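Local coordinates for epidermin leader peptide processing serine protease EpiP (PDB 3QFH), which is a subtilisin-like serine endopeptidase that probably removes the leader peptide from the precursor of the lantibiotic epidermin, at residues Gly236-Leu241 and Gly279-Asp284; Val255-Leu260 and Ala308-Val313; Lys290-Arg295 and Gly301-Val306. One frame throughout, in Å; residues are numbered along the deposited sequence.

How the contacts relate
Six segments of the subtilase fold follow one another from Gly236 to Val313. Residues 236-241 form a strand, and contact 1 closes when the loop 279-284, which follows strand 273-277, returns to it. Before that happens, helix 254-269 has opened contact 2 with residues 255-260, so contacts 1 and 2 cross. Contact 3 opens only after contact 1 is complete: helix 288-292 and the turn after it fold onto strand 302-306, nested inside the longer loop that residues 308-313 close against helix 254-269. Strands 237-241 and 302-306 pair antiparallel, joining contacts 1 and 3 directly, while Val306 packs on both Tyr257 and Leu260 and links this pair to contact 2.

Contact 1: residues Gly236-Leu241 and Gly279-Asp284; sequences GSYIIL and GNDGID
The phenol of Tyr238 reaches from strand 237-241 to the carboxylate of Asp281, in the loop that leaves strand 273-277 of the subtilisin-like parallel sheet. Tyr238 OH donates a hydrogen bond to Asp281 OD2, and the modelled separation of 2.4 Å is so short that its exact value is doubtful. The two side chains approach from opposite directions. OD2 lies at the ring edge, close to the ring plane and 3.1 Å from Tyr238 CE2, while the carboxylate plane is turned 39° from the ring. In Tyr238, CG is anti to the carbonyl carbon (chi1 -65°), which directs the ring across to the loop. A second, apolar arm of the loop comes from Ile283, whose CD1 approaches the ring obliquely and lies 4.3 Å from Tyr238 CE1. Its CG1 sits between the backbone N and the carbonyl carbon (chi1 73°), and from there the extended branch carries CD1 to the tyrosine. Gly279 is a marginal neighbour of the phenol end, its CA 4.4 Å from Tyr238 OH.

The sequence Ala-Gly-Asn ending at Asn280 matches the segment that carries the oxyanion-hole asparagine in subtilisins. By the same comparison, the chain around Gly236 and Gly279 probably borders the S1 pocket, so this contact would tie together two neighbouring walls of the substrate-binding region just beyond it. Asn330 links the two sides from the second shell. Its ND2 hydrogen-bonds to Tyr238 OH, giving the hydroxyl a partner besides the aspartate, and its OD1 bonds to the backbone N of both Asp281 and Ile283. One amide side chain therefore grips the tyrosine and the loop together, with two loop N-H groups converging on the single oxygen OD1.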
ATOM      1  N   GLY A 236       2.443  -1.054   5.898  1.00 48.18           N
ATOM      2  CA  GLY A 236       1.594  -1.183   7.046  1.00 48.90           C
ATOM      3  C   GLY A 236       2.329  -0.592   8.224  1.00 49.46           C
ATOM      4  O   GLY A 236       3.507  -0.242   8.125  1.00 51.20           O
ATOM      5  N   SER A 237       1.628  -0.458   9.332  1.00 48.48           N
ATOM      6  CA  SER A 237       2.236   0.027  10.543  1.00 49.17           C
ATOM      7  C   SER A 237       1.262  -0.222  11.664  1.00 47.84           C
ATOM      8  O   SER A 237       0.045  -0.202  11.464  1.00 48.45           O
ATOM      9  CB  SER A 237       2.521   1.525  10.466  1.00 49.13           C
ATOM     10  OG  SER A 237       1.311   2.245  10.535  1.00 52.69           O
ATOM     11  N   TYR A 238       1.796  -0.468  12.843  1.00 46.55           N
ATOM     12  CA  TYR A 238       0.969  -0.656  13.995  1.00 46.72           C
ATOM     13  C   TYR A 238       1.003   0.679  14.690  1.00 47.76           C
ATOM     14  O   TYR A 238       2.074   1.172  15.064  1.00 48.88           O
ATOM     15  CB  TYR A 238       1.478  -1.791  14.857  1.00 47.52           C
ATOM     16  CG  TYR A 238       1.386  -3.102  14.140  1.00 46.09           C
ATOM     17  CD1 TYR A 238       0.200  -3.817  14.126  1.00 45.65           C
ATOM     18  CD2 TYR A 238       2.472  -3.618  13.447  1.00 45.49           C
ATOM     19  CE1 TYR A 238       0.093  -5.014  13.459  1.00 44.10           C
ATOM     20  CE2 TYR A 238       2.375  -4.830  12.777  1.00 46.94           C
ATOM     21  CZ  TYR A 238       1.173  -5.521  12.789  1.00 43.79           C
ATOM     22  OH  TYR A 238       1.050  -6.720  12.127  1.00 45.39           O
ATOM     23  N   ILE A 239      -0.174   1.267  14.840  1.00 46.69           N
ATOM     24  CA  ILE A 239      -0.301   2.590  15.394  1.00 47.01           C
ATOM     25  C   ILE A 239      -1.023   2.541  16.734  1.00 47.16           C
ATOM     26  O   ILE A 239      -1.928   1.730  16.933  1.00 45.79           O
ATOM     27  CB  ILE A 239      -1.049   3.490  14.373  1.00 46.83           C
ATOM     28  CG1 ILE A 239      -0.892   4.966  14.708  1.00 47.40           C
ATOM     29  CG2 ILE A 239      -2.522   3.077  14.243  1.00 46.05           C
ATOM     30  CD1 ILE A 239      -1.424   5.865  13.630  1.00 45.51           C
ATOM     31  N   ILE A 240      -0.586   3.395  17.658  1.00 47.24           N
ATOM     32  CA  ILE A 240      -1.200   3.511  18.968  1.00 48.05           C
ATOM     33  C   ILE A 240      -2.159   4.698  18.961  1.00 48.66           C
ATOM     34  O   ILE A 240      -1.799   5.793  18.522  1.00 47.37           O
ATOM     35  CB  ILE A 240      -0.134   3.733  20.087  1.00 49.01           C
ATOM     36  CG1 ILE A 240       0.875   2.581  20.113  1.00 49.41           C
ATOM     37  CG2 ILE A 240      -0.806   3.871  21.435  1.00 48.13           C
ATOM     38  CD1 ILE A 240       2.041   2.794  21.052  1.00 51.53           C
ATOM     39  N   LEU A 241      -3.388   4.470  19.407  1.00 49.70           N
ATOM     40  CA  LEU A 241      -4.370   5.543  19.528  1.00 51.71           C
ATOM     41  C   LEU A 241      -5.168   5.284  20.782  1.00 53.44           C
ATOM     42  O   LEU A 241      -5.412   4.129  21.147  1.00 53.22           O
ATOM     43  CB  LEU A 241      -5.293   5.663  18.320  1.00 51.75           C
ATOM     44  CG  LEU A 241      -6.304   4.556  18.055  1.00 53.22           C
ATOM     45  CD1 LEU A 241      -7.339   5.024  17.041  1.00 55.33           C
ATOM     46  CD2 LEU A 241      -5.585   3.296  17.591  1.00 56.49           C
ATOM     47  N   GLY A 279      -1.099  -7.069   7.239  1.00 28.56           N
ATOM     48  CA  GLY A 279       0.225  -7.150   7.841  1.00 29.23           C
ATOM     49  C   GLY A 279       0.820  -8.520   7.602  1.00 30.31           C
ATOM     50  O   GLY A 279       0.108  -9.462   7.182  1.00 29.37           O
ATOM     51  N   ASN A 280       2.117  -8.630   7.888  1.00 30.54           N
ATOM     52  CA  ASN A 280       2.864  -9.844   7.688  1.00 31.11           C
ATOM     53  C   ASN A 280       3.329 -10.502   8.989  1.00 31.65           C
ATOM     54  O   ASN A 280       4.396 -11.063   9.036  1.00 31.23           O
ATOM     55  CB  ASN A 280       4.085  -9.555   6.800  1.00 31.49           C
ATOM     56  CG  ASN A 280       3.701  -9.176   5.385  1.00 31.87           C
ATOM     57  OD1 ASN A 280       3.635 -10.031   4.513  1.00 28.17           O
ATOM     58  ND2 ASN A 280       3.385  -7.912   5.167  1.00 35.94           N
ATOM     59  N   ASP A 281       2.516 -10.465  10.028  1.00 33.07           N
ATOM     60  CA  ASP A 281       2.917 -11.037  11.316  1.00 34.42           C
ATOM     61  C   ASP A 281       2.106 -12.242  11.717  1.00 34.24           C
ATOM     62  O   ASP A 281       2.203 -12.709  12.843  1.00 34.16           O
ATOM     63  CB  ASP A 281       2.830  -9.953  12.373  1.00 35.14           C
ATOM     64  CG  ASP A 281       3.765  -8.811  12.076  1.00 38.87           C
ATOM     65  OD1 ASP A 281       4.972  -9.066  11.944  1.00 42.84           O
ATOM     66  OD2 ASP A 281       3.304  -7.666  11.965  1.00 46.47           O
ATOM     67  N   GLY A 282       1.289 -12.739  10.795  1.00 33.93           N
ATOM     68  CA  GLY A 282       0.465 -13.910  11.050  1.00 34.35           C
ATOM     69  C   GLY A 282      -0.473 -13.779  12.235  1.00 35.46           C
ATOM     70  O   GLY A 282      -0.755 -14.764  12.920  1.00 36.94           O
ATOM     71  N   ILE A 283      -0.986 -12.586  12.490  1.00 34.89           N
ATOM     72  CA  ILE A 283      -1.865 -12.439  13.643  1.00 35.61           C
ATOM     73  C   ILE A 283      -3.338 -12.168  13.277  1.00 34.71           C
ATOM     74  O   ILE A 283      -3.649 -11.556  12.242  1.00 31.79           O
ATOM     75  CB  ILE A 283      -1.357 -11.345  14.609  1.00 36.71           C
ATOM     76  CG1 ILE A 283      -1.564  -9.951  14.039  1.00 38.43           C
ATOM     77  CG2 ILE A 283       0.118 -11.563  14.963  1.00 37.61           C
ATOM     78  CD1 ILE A 283      -0.974  -8.875  14.925  1.00 46.36           C
ATOM     79  N   ASP A 284      -4.227 -12.687  14.121  1.00 35.12           N
ATOM     80  CA  ASP A 284      -5.657 -12.436  14.018  1.00 35.66           C
ATOM     81  C   ASP A 284      -5.809 -11.046  14.626  1.00 35.69           C
ATOM     82  O   ASP A 284      -5.640 -10.862  15.844  1.00 34.82           O
ATOM     83  CB  ASP A 284      -6.452 -13.482  14.811  1.00 36.83           C
ATOM     84  CG  ASP A 284      -7.980 -13.284  14.716  1.00 39.35           C
ATOM     85  OD1 ASP A 284      -8.701 -14.274  14.934  1.00 47.98           O
ATOM     86  OD2 ASP A 284      -8.471 -12.167  14.426  1.00 41.51           O
TER

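Contact 2: residues Val255-Leu260 and Ala308-Val313; sequences VEYDAL and ASMDNV
Met310 inserts its side chain between Tyr257 and Leu260, residues three apart on helix 254-269, and its methyl group does most of the touching. CE sits over one face of the Tyr257 ring, 3.7 Å from the centroid and 13° off the normal, a CH-pi contact. Met310 SD lies above the same ring at 5.1 Å from the centroid, a more distant Met-aromatic contact. The methyl is hemmed in further by the helix itself: CE is 3.3 Å from Tyr257 O and 3.8 Å from Leu260 CB, while SD rests 3.8 Å from Leu260 CG. An extended chain beyond CG (chi2 177°) carries SD and CE from the loop to the helix, crossing Leu260 at about a right angle.

No hydrogen bond joins the two segments. Past Met310 the loop swings to solvent at Asp311 and Asn312, where the backbone N of Asp311 bonds to Gln261 OE1 and Asn312 ND2 to Asn265 OD1. On the buried side, Leu260 also meets helix 213-225, and Tyr257 and Leu260 both pack against Val306, so the methionine packs on helix 254-269 beside the place where that helix meets strand 302-306.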
ATOM      1  N   VAL A 255      -2.740  12.141  15.542  1.00 32.27           N
ATOM      2  CA  VAL A 255      -2.672  12.989  14.347  1.00 31.64           C
ATOM      3  C   VAL A 255      -2.397  12.187  13.083  1.00 31.35           C
ATOM      4  O   VAL A 255      -3.024  12.423  12.044  1.00 29.31           O
ATOM      5  CB  VAL A 255      -1.690  14.158  14.510  1.00 32.33           C
ATOM      6  CG1 VAL A 255      -1.600  14.959  13.225  1.00 29.45           C
ATOM      7  CG2 VAL A 255      -2.159  15.050  15.635  1.00 31.88           C
ATOM      8  N   GLU A 256      -1.488  11.221  13.184  1.00 31.57           N
ATOM      9  CA  GLU A 256      -1.159  10.367  12.070  1.00 31.50           C
ATOM     10  C   GLU A 256      -2.346   9.504  11.690  1.00 31.37           C
ATOM     11  O   GLU A 256      -2.622   9.321  10.521  1.00 29.14           O
ATOM     12  CB  GLU A 256       0.036   9.456  12.381  1.00 31.57           C
ATOM     13  CG  GLU A 256       1.391  10.075  12.199  1.00 37.94           C
ATOM     14  CD  GLU A 256       1.796  11.076  13.263  1.00 43.18           C
ATOM     15  OE1 GLU A 256       1.168  11.131  14.359  1.00 45.73           O
ATOM     16  OE2 GLU A 256       2.790  11.789  12.992  1.00 44.96           O
ATOM     17  N   TYR A 257      -3.017   8.938  12.692  1.00 33.34           N
ATOM     18  CA  TYR A 257      -4.175   8.082  12.453  1.00 33.51           C
ATOM     19  C   TYR A 257      -5.220   8.861  11.642  1.00 33.03           C
ATOM     20  O   TYR A 257      -5.678   8.413  10.578  1.00 32.11           O
ATOM     21  CB  TYR A 257      -4.779   7.588  13.776  1.00 33.78           C
ATOM     22  CG  TYR A 257      -5.904   6.615  13.549  1.00 38.11           C
ATOM     23  CD1 TYR A 257      -5.675   5.249  13.563  1.00 39.95           C
ATOM     24  CD2 TYR A 257      -7.194   7.065  13.260  1.00 40.68           C
ATOM     25  CE1 TYR A 257      -6.707   4.346  13.315  1.00 41.75           C
ATOM     26  CE2 TYR A 257      -8.224   6.176  13.027  1.00 42.69           C
ATOM     27  CZ  TYR A 257      -7.970   4.816  13.052  1.00 42.01           C
ATOM     28  OH  TYR A 257      -8.989   3.929  12.807  1.00 43.23           O
ATOM     29  N   ASP A 258      -5.569  10.036  12.147  1.00 32.75           N
ATOM     30  CA  ASP A 258      -6.533  10.911  11.494  1.00 33.64           C
ATOM     31  C   ASP A 258      -6.091  11.295  10.104  1.00 32.88           C
ATOM     32  O   ASP A 258      -6.899  11.318   9.197  1.00 34.53           O
ATOM     33  CB  ASP A 258      -6.735  12.196  12.303  1.00 34.13           C
ATOM     34  CG  ASP A 258      -7.478  11.958  13.614  1.00 37.82           C
ATOM     35  OD1 ASP A 258      -8.062  10.866  13.782  1.00 40.34           O
ATOM     36  OD2 ASP A 258      -7.487  12.873  14.469  1.00 39.44           O
ATOM     37  N   ALA A 259      -4.814  11.627   9.946  1.00 32.16           N
ATOM     38  CA  ALA A 259      -4.293  12.047   8.646  1.00 32.95           C
ATOM     39  C   ALA A 259      -4.479  10.931   7.626  1.00 31.40           C
ATOM     40  O   ALA A 259      -4.969  11.169   6.512  1.00 30.52           O
ATOM     41  CB  ALA A 259      -2.824  12.420   8.744  1.00 32.15           C
ATOM     42  N   LEU A 260      -4.105   9.723   8.031  1.00 30.69           N
ATOM     43  CA  LEU A 260      -4.210   8.541   7.173  1.00 31.28           C
ATOM     44  C   LEU A 260      -5.666   8.174   6.817  1.00 30.26           C
ATOM     45  O   LEU A 260      -5.967   7.928   5.646  1.00 29.10           O
ATOM     46  CB  LEU A 260      -3.482   7.352   7.811  1.00 30.43           C
ATOM     47  CG  LEU A 260      -3.311   6.122   6.922  1.00 35.23           C
ATOM     48  CD1 LEU A 260      -2.711   6.506   5.540  1.00 35.88           C
ATOM     49  CD2 LEU A 260      -2.445   5.091   7.621  1.00 37.05           C
ATOM     50  N   ALA A 308      -4.618  -1.082   6.814  1.00 31.81           N
ATOM     51  CA  ALA A 308      -5.378  -2.308   6.522  1.00 32.09           C
ATOM     52  C   ALA A 308      -6.703  -2.433   7.264  1.00 32.54           C
ATOM     53  O   ALA A 308      -7.655  -2.975   6.710  1.00 32.39           O
ATOM     54  CB  ALA A 308      -4.518  -3.565   6.775  1.00 31.08           C
ATOM     55  N   SER A 309      -6.764  -1.963   8.506  1.00 31.88           N
ATOM     56  CA  SER A 309      -7.985  -2.087   9.305  1.00 33.68           C
ATOM     57  C   SER A 309      -8.839  -0.823   9.272  1.00 33.11           C
ATOM     58  O   SER A 309      -9.805  -0.732   9.991  1.00 33.70           O
ATOM     59  CB  SER A 309      -7.630  -2.397  10.767  1.00 34.31           C
ATOM     60  OG  SER A 309      -6.892  -1.314  11.330  1.00 38.28           O
ATOM     61  N   MET A 310      -8.482   0.147   8.445  1.00 32.71           N
ATOM     62  CA  MET A 310      -9.236   1.402   8.397  1.00 33.26           C
ATOM     63  C   MET A 310     -10.476   1.329   7.515  1.00 32.12           C
ATOM     64  O   MET A 310     -10.663   0.391   6.765  1.00 30.91           O
ATOM     65  CB  MET A 310      -8.334   2.548   7.947  1.00 33.76           C
ATOM     66  CG  MET A 310      -7.425   3.106   9.059  1.00 34.80           C
ATOM     67  SD  MET A 310      -6.337   4.386   8.396  1.00 37.33           S
ATOM     68  CE  MET A 310      -5.686   5.140   9.898  1.00 34.99           C
ATOM     69  N   ASP A 311     -11.330   2.336   7.618  1.00 32.07           N
ATOM     70  CA  ASP A 311     -12.531   2.372   6.806  1.00 32.19           C
ATOM     71  C   ASP A 311     -12.186   2.712   5.361  1.00 30.61           C
ATOM     72  O   ASP A 311     -11.233   3.463   5.092  1.00 28.60           O
ATOM     73  CB  ASP A 311     -13.503   3.423   7.351  1.00 33.97           C
ATOM     74  CG  ASP A 311     -13.923   3.144   8.790  1.00 38.47           C
ATOM     75  OD1 ASP A 311     -14.004   1.950   9.184  1.00 45.86           O
ATOM     76  OD2 ASP A 311     -14.179   4.124   9.522  1.00 48.43           O
ATOM     77  N   ASN A 312     -12.968   2.141   4.449  1.00 28.37           N
ATOM     78  CA  ASN A 312     -12.853   2.393   3.026  1.00 28.62           C
ATOM     79  C   ASN A 312     -11.559   1.930   2.342  1.00 26.75           C
ATOM     80  O   ASN A 312     -11.035   2.583   1.458  1.00 26.48           O
ATOM     81  CB  ASN A 312     -13.117   3.863   2.766  1.00 28.97           C
ATOM     82  CG  ASN A 312     -14.505   4.270   3.202  1.00 32.58           C
ATOM     83  OD1 ASN A 312     -15.467   3.629   2.832  1.00 34.26           O
ATOM     84  ND2 ASN A 312     -14.609   5.346   3.984  1.00 31.33           N
ATOM     85  N   VAL A 313     -11.049   0.793   2.772  0.60 27.79           N
ATOM     86  CA  VAL A 313      -9.871   0.206   2.149  0.60 26.76           C
ATOM     87  C   VAL A 313     -10.211  -1.225   1.768  0.60 26.22           C
ATOM     88  O   VAL A 313     -10.991  -1.889   2.444  0.60 25.43           O
ATOM     89  CB  VAL A 313      -8.656   0.181   3.095  0.60 27.24           C
ATOM     90  CG1 VAL A 313      -8.333   1.589   3.612  0.60 28.02           C
ATOM     91  CG2 VAL A 313      -8.907  -0.746   4.247  0.60 29.13           C
TER

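Contact 3: residues Lys290-Arg295 and Gly301-Val306; sequences KLKLQR and GEVKDV
The flat peptide carbonyl of Gly301, which leads into the antiparallel strand pair 302-306/237-241 of this subtilisin-like fold, is met on one side of its plane by the ammonium group of Lys292. Lys292 NZ donates to Gly301 O at 2.7 Å, with a C=O...N angle of 127°, and the nitrogen stands 43° out of the carbonyl plane. A second flat group, the amide of Gln294, turns back to helix 288-292, and its NE2 donates, close to the amide plane, to Lys290 O at 3.2 Å. The guanidinium of Arg295 bonds outside the two segments, through NH2 to Tyr238 O and through NH1 to Glu253 in a salt bridge.

Between these polar ends, helix 288-292 and the type I turn from Lys292 to Arg295 lie across strand 302-306. Val303 carries the apolar part of the contact. CG1 is anti to the backbone N (chi1 174°), and the two methyls rest against the backbone at Leu291 and Lys292, CG2 lying 3.6 Å from Lys292 CA and CG1 3.7 Å from Leu291 O. Leu291 answers from the helix by setting its CD1 against Val303 O at 3.4 Å, while Leu291 CB is 4.3 Å from Val303 CB. The aliphatic part of Arg295 brushes Val303 CG1 as well. Lys304, the next residue along, points away from this helix and touches Tyr257 of helix 254-269, so the strand is sandwiched between two helical elements.

The bend at chi4 of Lys292 carries its ammonium to Gly301 and Glu302, where Lys292 NZ is 5.8 Å from Glu302 OE2, too far for a salt bridge.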
ATOM      1  N   LYS A 290      -2.400  -9.538  21.262  1.00 52.12           N
ATOM      2  CA  LYS A 290      -1.350  -9.844  20.315  1.00 52.36           C
ATOM      3  C   LYS A 290      -0.939  -8.609  19.504  1.00 50.99           C
ATOM      4  O   LYS A 290       0.216  -8.494  19.111  1.00 51.57           O
ATOM      5  CB  LYS A 290      -1.776 -10.989  19.411  1.00 52.29           C
ATOM      6  CG  LYS A 290      -0.622 -11.654  18.690  1.00 55.95           C
ATOM      7  CD  LYS A 290      -1.023 -13.014  18.140  1.00 59.74           C
ATOM      8  CE  LYS A 290      -1.316 -14.011  19.272  1.00 62.18           C
ATOM      9  NZ  LYS A 290      -1.791 -15.327  18.762  1.00 63.58           N
ATOM     10  N   LEU A 291      -1.870  -7.684  19.265  1.00 49.90           N
ATOM     11  CA  LEU A 291      -1.538  -6.447  18.539  1.00 49.17           C
ATOM     12  C   LEU A 291      -0.658  -5.526  19.393  1.00 49.48           C
ATOM     13  O   LEU A 291       0.368  -5.053  18.929  1.00 48.72           O
ATOM     14  CB  LEU A 291      -2.788  -5.686  18.078  1.00 47.81           C
ATOM     15  CG  LEU A 291      -3.528  -6.172  16.833  1.00 48.01           C
ATOM     16  CD1 LEU A 291      -4.730  -5.269  16.548  1.00 44.97           C
ATOM     17  CD2 LEU A 291      -2.609  -6.194  15.636  1.00 46.60           C
ATOM     18  N   LYS A 292      -1.065  -5.272  20.633  1.00 51.68           N
ATOM     19  CA  LYS A 292      -0.277  -4.424  21.550  1.00 53.52           C
ATOM     20  C   LYS A 292       1.168  -4.914  21.641  1.00 54.04           C
ATOM     21  O   LYS A 292       2.095  -4.122  21.759  1.00 54.24           O
ATOM     22  CB  LYS A 292      -0.876  -4.408  22.954  1.00 54.23           C
ATOM     23  CG  LYS A 292      -2.310  -3.913  23.038  1.00 57.00           C
ATOM     24  CD  LYS A 292      -2.754  -3.783  24.492  1.00 61.40           C
ATOM     25  CE  LYS A 292      -4.273  -3.716  24.616  1.00 63.70           C
ATOM     26  NZ  LYS A 292      -4.891  -2.619  23.823  1.00 63.59           N
ATOM     27  N   LEU A 293       1.341  -6.226  21.566  1.00 54.40           N
ATOM     28  CA  LEU A 293       2.656  -6.845  21.631  1.00 56.08           C
ATOM     29  C   LEU A 293       3.572  -6.440  20.453  1.00 55.44           C
ATOM     30  O   LEU A 293       4.790  -6.574  20.540  1.00 55.95           O
ATOM     31  CB  LEU A 293       2.490  -8.367  21.694  1.00 56.51           C
ATOM     32  CG  LEU A 293       3.648  -9.157  22.279  1.00 59.16           C
ATOM     33  CD1 LEU A 293       3.955  -8.662  23.693  1.00 61.05           C
ATOM     34  CD2 LEU A 293       3.291 -10.631  22.286  1.00 60.69           C
ATOM     35  N   GLN A 294       2.987  -5.939  19.362  1.00 54.42           N
ATOM     36  CA  GLN A 294       3.772  -5.486  18.208  1.00 54.23           C
ATOM     37  C   GLN A 294       4.478  -4.152  18.481  1.00 55.42           C
ATOM     38  O   GLN A 294       5.481  -3.834  17.837  1.00 54.95           O
ATOM     39  CB  GLN A 294       2.901  -5.372  16.948  1.00 52.78           C
ATOM     40  CG  GLN A 294       2.186  -6.659  16.587  1.00 52.78           C
ATOM     41  CD  GLN A 294       3.134  -7.845  16.542  1.00 54.13           C
ATOM     42  OE1 GLN A 294       4.219  -7.765  15.966  1.00 53.81           O
ATOM     43  NE2 GLN A 294       2.726  -8.948  17.152  1.00 55.66           N
ATOM     44  N   ARG A 295       3.944  -3.367  19.413  1.00 56.75           N
ATOM     45  CA  ARG A 295       4.560  -2.098  19.800  1.00 58.88           C
ATOM     46  C   ARG A 295       5.061  -2.149  21.241  1.00 61.63           C
ATOM     47  O   ARG A 295       5.451  -1.117  21.794  1.00 62.83           O
ATOM     48  CB  ARG A 295       3.559  -0.937  19.663  1.00 58.11           C
ATOM     49  CG  ARG A 295       3.167  -0.602  18.253  1.00 56.03           C
ATOM     50  CD  ARG A 295       4.331  -0.034  17.424  1.00 56.02           C
ATOM     51  NE  ARG A 295       4.856   1.228  17.951  1.00 55.00           N
ATOM     52  CZ  ARG A 295       4.290   2.425  17.782  1.00 55.86           C
ATOM     53  NH1 ARG A 295       4.863   3.510  18.291  1.00 55.69           N
ATOM     54  NH2 ARG A 295       3.152   2.553  17.115  1.00 56.32           N
ATOM     55  N   GLY A 301      -5.606   2.678  25.836  1.00 67.59           N
ATOM     56  CA  GLY A 301      -4.588   1.936  25.111  1.00 66.09           C
ATOM     57  C   GLY A 301      -5.086   0.959  24.052  1.00 63.83           C
ATOM     58  O   GLY A 301      -5.655  -0.071  24.384  1.00 64.11           O
ATOM     59  N   GLU A 302      -4.886   1.285  22.776  1.00 62.22           N
ATOM     60  CA  GLU A 302      -5.212   0.355  21.673  1.00 60.58           C
ATOM     61  C   GLU A 302      -4.256   0.490  20.497  1.00 57.72           C
ATOM     62  O   GLU A 302      -3.879   1.594  20.114  1.00 57.20           O
ATOM     63  CB  GLU A 302      -6.654   0.497  21.163  1.00 61.00           C
ATOM     64  CG  GLU A 302      -7.717  -0.166  22.046  1.00 64.23           C
ATOM     65  CD  GLU A 302      -9.014  -0.496  21.285  1.00 68.69           C
ATOM     66  OE1 GLU A 302      -9.013  -0.480  20.026  1.00 68.25           O
ATOM     67  OE2 GLU A 302     -10.029  -0.804  21.950  1.00 71.65           O
ATOM     68  N   VAL A 303      -3.869  -0.653  19.937  1.00 54.80           N
ATOM     69  CA  VAL A 303      -2.988  -0.698  18.786  1.00 52.95           C
ATOM     70  C   VAL A 303      -3.776  -1.179  17.564  1.00 51.22           C
ATOM     71  O   VAL A 303      -4.570  -2.107  17.669  1.00 52.47           O
ATOM     72  CB  VAL A 303      -1.803  -1.633  19.039  1.00 52.75           C
ATOM     73  CG1 VAL A 303      -0.967  -1.780  17.793  1.00 51.28           C
ATOM     74  CG2 VAL A 303      -0.960  -1.106  20.192  1.00 53.66           C
ATOM     75  N   LYS A 304      -3.563  -0.548  16.417  1.00 48.94           N
ATOM     76  CA  LYS A 304      -4.261  -0.942  15.188  1.00 47.50           C
ATOM     77  C   LYS A 304      -3.310  -1.129  14.018  1.00 45.57           C
ATOM     78  O   LYS A 304      -2.299  -0.436  13.911  1.00 46.05           O
ATOM     79  CB  LYS A 304      -5.318   0.089  14.800  1.00 47.61           C
ATOM     80  CG  LYS A 304      -6.464   0.219  15.786  1.00 49.89           C
ATOM     81  CD  LYS A 304      -7.695   0.861  15.147  1.00 54.41           C
ATOM     82  CE  LYS A 304      -8.348  -0.074  14.118  1.00 56.94           C
ATOM     83  NZ  LYS A 304      -9.530   0.523  13.437  1.00 59.77           N
ATOM     84  N   ASP A 305      -3.643  -2.082  13.150  1.00 43.10           N
ATOM     85  CA  ASP A 305      -2.870  -2.353  11.949  1.00 41.88           C
ATOM     86  C   ASP A 305      -3.446  -1.409  10.890  1.00 39.44           C
ATOM     87  O   ASP A 305      -4.582  -1.584  10.483  1.00 38.65           O
ATOM     88  CB  ASP A 305      -3.044  -3.828  11.560  1.00 42.93           C
ATOM     89  CG  ASP A 305      -2.212  -4.240  10.354  1.00 44.18           C
ATOM     90  OD1 ASP A 305      -1.359  -3.454   9.902  1.00 48.73           O
ATOM     91  OD2 ASP A 305      -2.415  -5.377   9.858  1.00 48.17           O
ATOM     92  N   VAL A 306      -2.679  -0.400  10.468  1.00 37.84           N
ATOM     93  CA  VAL A 306      -3.182   0.591   9.516  1.00 35.98           C
ATOM     94  C   VAL A 306      -2.282   0.747   8.281  1.00 35.12           C
ATOM     95  O   VAL A 306      -1.073   0.570   8.351  1.00 35.61           O
ATOM     96  CB  VAL A 306      -3.392   1.965  10.190  1.00 35.70           C
ATOM     97  CG1 VAL A 306      -4.164   1.796  11.489  1.00 39.06           C
ATOM     98  CG2 VAL A 306      -2.085   2.668  10.442  1.00 35.34           C
TER